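PDB 4B7H: catalase, which breaks down hydrogen peroxide to water and oxygen at a haem iron, and is inhibited by nitric oxide. Local coordinates for residues N374-E382 with P395-G405. Residues are numbered along the deposited sequence; the frame is centred on the assembly and turned at random.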
loop_
_atom_site.group_PDB
_atom_site.type_symbol
_atom_site.label_atom_id
_atom_site.label_comp_id
_atom_site.label_asym_id
_atom_site.label_seq_id
_atom_site.Cartn_x
_atom_site.Cartn_y
_atom_site.Cartn_z
ATOM N N ASN A 374 -9.145 4.577 -27.373
ATOM C CA ASN A 374 -8.595 5.881 -27.750
ATOM C C ASN A 374 -7.523 6.366 -26.770
ATOM O O ASN A 374 -7.457 5.894 -25.631
ATOM C CB ASN A 374 -9.717 6.932 -27.922
ATOM C CG ASN A 374 -10.581 7.119 -26.656
ATOM O OD1 ASN A 374 -10.961 6.154 -25.992
ATOM N ND2 ASN A 374 -10.903 8.376 -26.336
ATOM N N GLU A 375 -6.673 7.291 -27.204
ATOM C CA GLU A 375 -5.622 7.806 -26.329
ATOM C C GLU A 375 -6.201 8.691 -25.236
ATOM O O GLU A 375 -7.095 9.499 -25.476
ATOM C CB GLU A 375 -4.573 8.587 -27.121
ATOM C CG GLU A 375 -3.735 7.728 -28.065
ATOM C CD GLU A 375 -2.606 6.981 -27.367
ATOM O OE1 GLU A 375 -2.383 7.191 -26.157
ATOM O OE2 GLU A 375 -1.925 6.183 -28.044
ATOM N N VAL A 376 -5.685 8.527 -24.027
ATOM C CA VAL A 376 -6.078 9.371 -22.912
ATOM C C VAL A 376 -5.190 10.609 -22.892
ATOM O O VAL A 376 -3.962 10.495 -22.898
ATOM C CB VAL A 376 -5.945 8.597 -21.589
ATOM C CG1 VAL A 376 -6.033 9.535 -20.385
ATOM C CG2 VAL A 376 -6.990 7.485 -21.518
ATOM N N ASN A 377 -5.817 11.787 -22.872
ATOM C CA ASN A 377 -5.107 13.061 -22.843
ATOM C C ASN A 377 -5.363 13.725 -21.496
ATOM O O ASN A 377 -6.393 14.365 -21.289
ATOM C CB ASN A 377 -5.572 13.965 -23.996
ATOM C CG ASN A 377 -4.779 15.262 -24.078
ATOM O OD1 ASN A 377 -3.759 15.419 -23.405
ATOM N ND2 ASN A 377 -5.246 16.197 -24.896
ATOM N N THR A 378 -4.421 13.566 -20.573
ATOM C CA THR A 378 -4.649 13.959 -19.190
ATOM C C THR A 378 -3.449 14.699 -18.632
ATOM O O THR A 378 -2.311 14.473 -19.057
ATOM C CB THR A 378 -4.952 12.724 -18.296
ATOM O OG1 THR A 378 -5.281 13.158 -16.971
ATOM C CG2 THR A 378 -3.740 11.799 -18.216
ATOM N N TYR A 379 -3.701 15.579 -17.669
ATOM C CA TYR A 379 -2.618 16.235 -16.944
ATOM C C TYR A 379 -2.234 15.470 -15.675
ATOM O O TYR A 379 -1.277 15.831 -14.988
ATOM C CB TYR A 379 -2.977 17.690 -16.632
ATOM C CG TYR A 379 -2.940 18.551 -17.865
ATOM C CD1 TYR A 379 -1.744 19.085 -18.321
ATOM C CD2 TYR A 379 -4.095 18.818 -18.590
ATOM C CE1 TYR A 379 -1.702 19.874 -19.468
ATOM C CE2 TYR A 379 -4.054 19.605 -19.742
ATOM C CZ TYR A 379 -2.855 20.129 -20.167
ATOM O OH TYR A 379 -2.809 20.906 -21.303
ATOM N N SER A 380 -2.962 14.404 -15.360
ATOM C CA SER A 380 -2.560 13.558 -14.235
ATOM C C SER A 380 -1.197 12.930 -14.516
ATOM O O SER A 380 -0.843 12.684 -15.674
ATOM C CB SER A 380 -3.584 12.451 -13.984
ATOM O OG SER A 380 -4.822 12.993 -13.575
ATOM N N ARG A 381 -0.445 12.648 -13.455
ATOM C CA ARG A 381 0.931 12.185 -13.592
ATOM C C ARG A 381 1.346 11.388 -12.368
ATOM O O ARG A 381 0.651 11.388 -11.340
ATOM C CB ARG A 381 1.876 13.382 -13.761
ATOM C CG ARG A 381 1.962 14.263 -12.516
ATOM C CD ARG A 381 2.971 15.376 -12.686
ATOM N NE ARG A 381 3.322 15.973 -11.401
ATOM C CZ ARG A 381 4.376 16.760 -11.213
ATOM N NH1 ARG A 381 5.167 17.063 -12.231
ATOM N NH2 ARG A 381 4.635 17.248 -10.011
ATOM N N GLU A 382 2.486 10.712 -12.487
ATOM C CA GLU A 382 3.143 10.046 -11.363
ATOM C C GLU A 382 2.228 9.026 -10.688
ATOM O O GLU A 382 1.415 8.379 -11.364
ATOM C CB GLU A 382 3.765 11.073 -10.398
ATOM C CG GLU A 382 4.673 12.013 -11.176
ATOM C CD GLU A 382 5.370 13.080 -10.354
ATOM O OE1 GLU A 382 5.207 13.127 -9.120
ATOM O OE2 GLU A 382 6.092 13.895 -10.965
ATOM N N PRO A 395 3.383 19.634 -21.248
ATOM C CA PRO A 395 3.118 20.405 -20.030
ATOM C C PRO A 395 2.291 19.630 -19.006
ATOM O O PRO A 395 1.503 18.745 -19.355
ATOM C CB PRO A 395 2.338 21.615 -20.551
ATOM C CG PRO A 395 1.668 21.114 -21.797
ATOM C CD PRO A 395 2.698 20.205 -22.423
ATOM N N SER A 396 2.479 19.977 -17.737
ATOM C CA SER A 396 1.819 19.292 -16.634
ATOM C C SER A 396 0.626 20.083 -16.091
ATOM O O SER A 396 -0.038 19.649 -15.155
ATOM C CB SER A 396 2.825 19.110 -15.506
ATOM O OG SER A 396 3.242 20.393 -15.065
ATOM N N TYR A 397 0.348 21.242 -16.676
ATOM C CA TYR A 397 -0.644 22.165 -16.127
ATOM C C TYR A 397 -1.406 22.786 -17.287
ATOM O O TYR A 397 -0.856 22.940 -18.384
ATOM C CB TYR A 397 0.076 23.277 -15.337
ATOM C CG TYR A 397 0.997 24.091 -16.233
ATOM C CD1 TYR A 397 2.256 23.609 -16.599
ATOM C CD2 TYR A 397 0.585 25.320 -16.762
ATOM C CE1 TYR A 397 3.081 24.331 -17.457
ATOM C CE2 TYR A 397 1.415 26.060 -17.616
ATOM C CZ TYR A 397 2.655 25.550 -17.957
ATOM O OH TYR A 397 3.481 26.251 -18.803
ATOM N N SER A 398 -2.663 23.158 -17.055
ATOM C CA SER A 398 -3.376 24.016 -17.998
ATOM C C SER A 398 -4.068 25.114 -17.192
ATOM O O SER A 398 -4.429 24.899 -16.037
ATOM C CB SER A 398 -4.370 23.235 -18.878
ATOM O OG SER A 398 -5.645 23.107 -18.258
ATOM N N PRO A 399 -4.252 26.302 -17.789
ATOM C CA PRO A 399 -3.896 26.672 -19.167
ATOM C C PRO A 399 -2.395 26.826 -19.358
ATOM O O PRO A 399 -1.683 27.177 -18.412
ATOM C CB PRO A 399 -4.580 28.028 -19.338
ATOM C CG PRO A 399 -4.597 28.595 -17.938
ATOM C CD PRO A 399 -4.919 27.408 -17.086
ATOM N N ASN A 400 -1.918 26.552 -20.570
ATOM C CA ASN A 400 -0.500 26.656 -20.878
ATOM C C ASN A 400 -0.287 27.219 -22.269
ATOM O O ASN A 400 -1.247 27.340 -23.046
ATOM C CB ASN A 400 0.202 25.299 -20.728
ATOM C CG ASN A 400 -0.399 24.225 -21.608
ATOM O OD1 ASN A 400 -1.054 23.283 -21.121
ATOM N ND2 ASN A 400 -0.186 24.346 -22.901
ATOM N N ARG A 401 0.968 27.537 -22.589
ATOM C CA ARG A 401 1.312 28.159 -23.871
ATOM C C ARG A 401 1.553 27.170 -25.013
ATOM O O ARG A 401 1.980 27.566 -26.105
ATOM C CB ARG A 401 2.514 29.100 -23.705
ATOM C CG ARG A 401 3.846 28.434 -23.342
ATOM C CD ARG A 401 4.915 29.507 -23.205
ATOM N NE ARG A 401 6.237 28.999 -22.847
ATOM C CZ ARG A 401 7.130 28.568 -23.736
ATOM N NH1 ARG A 401 6.825 28.554 -25.027
ATOM N NH2 ARG A 401 8.324 28.143 -23.335
ATOM N N TYR A 402 1.256 25.896 -24.765
ATOM C CA TYR A 402 1.502 24.822 -25.726
ATOM C C TYR A 402 0.191 24.317 -26.343
ATOM O O TYR A 402 -0.788 25.062 -26.395
ATOM C CB TYR A 402 2.305 23.692 -25.067
ATOM C CG TYR A 402 3.501 24.207 -24.296
ATOM C CD1 TYR A 402 4.707 24.499 -24.938
ATOM C CD2 TYR A 402 3.422 24.416 -22.921
ATOM C CE1 TYR A 402 5.799 24.986 -24.222
ATOM C CE2 TYR A 402 4.506 24.894 -22.200
ATOM C CZ TYR A 402 5.689 25.171 -22.852
ATOM O OH TYR A 402 6.753 25.648 -22.125
ATOM N N ASP A 403 0.165 23.067 -26.806
ATOM C CA ASP A 403 -0.957 22.598 -27.615
ATOM C C ASP A 403 -1.729 21.425 -27.019
ATOM O O ASP A 403 -2.713 20.975 -27.605
ATOM C CB ASP A 403 -0.471 22.206 -29.016
ATOM C CG ASP A 403 0.260 23.328 -29.713
ATOM O OD1 ASP A 403 -0.224 24.478 -29.653
ATOM O OD2 ASP A 403 1.324 23.060 -30.313
ATOM N N LYS A 404 -1.283 20.925 -25.871
ATOM C CA LYS A 404 -1.901 19.740 -25.271
ATOM C C LYS A 404 -3.411 19.909 -25.034
ATOM O O LYS A 404 -4.198 18.973 -25.233
ATOM C CB LYS A 404 -1.160 19.352 -23.990
ATOM C CG LYS A 404 -1.723 18.143 -23.265
ATOM C CD LYS A 404 -0.793 17.747 -22.117
ATOM C CE LYS A 404 -1.419 16.726 -21.165
ATOM N NZ LYS A 404 -1.539 15.362 -21.763
ATOM N N GLY A 405 -3.809 21.106 -24.623
ATOM C CA GLY A 405 -5.219 21.459 -24.574
ATOM C C GLY A 405 -5.876 21.472 -23.205
ATOM O O GLY A 405 -5.239 21.244 -22.185
#
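Asn377 and Lys404 trade two hydrogen bonds as their side chains run past each other in opposite directions. Lys404 NZ donates to Asn377 OD1 at 2.8 Å, almost in line with the side-chain C=O. In return, Asn377 ND2 donates to the backbone O of Lys404 at 3.0 Å. That bond is nearly straight at 168°, and the acceptor lies in the amide plane. Asn377 CG stands anti to the backbone N (chi1 -175°), which points the amide at Lys404. A third bond runs from Lys404 NZ to Thr378 O at 3.0 Å, with the nitrogen well above that carbonyl plane.

The phenol of Tyr379 makes a further hydrogen bond. Tyr379 OH donates to Gly405 O at 2.6 Å, in the carbonyl plane and on a lone pair.

Packing surrounds the same ring. The Lys404 chain is extended until a bend at its last torsion, and Lys404 CE sits over one face of the Tyr379 ring, 3.7 Å from its centroid. This is a CH-pi contact. The opposite face is met near its rim by Ser398 N, and Ser398 CB comes to 3.7 Å from Tyr379 CZ. Pro395 O approaches the ring edge beside Tyr379 CE1.

Both segments belong to the long, irregular loop between helix 343-359 and strand 423-424. Two other subunits pack against it. Thr378 OG1 is hydrogen-bonded to His25 of a second subunit, and Ser396 O accepts from His160 of a third.

The buried ammonium of Lys404 is thus held by two carbonyl oxygens and by a salt bridge to Asp390. The acid and the two carbonyl dipoles would probably stabilise its positive charge. With the phenol also bonded, polar groups and ring packing together tie two parts of one loop at a subunit interface.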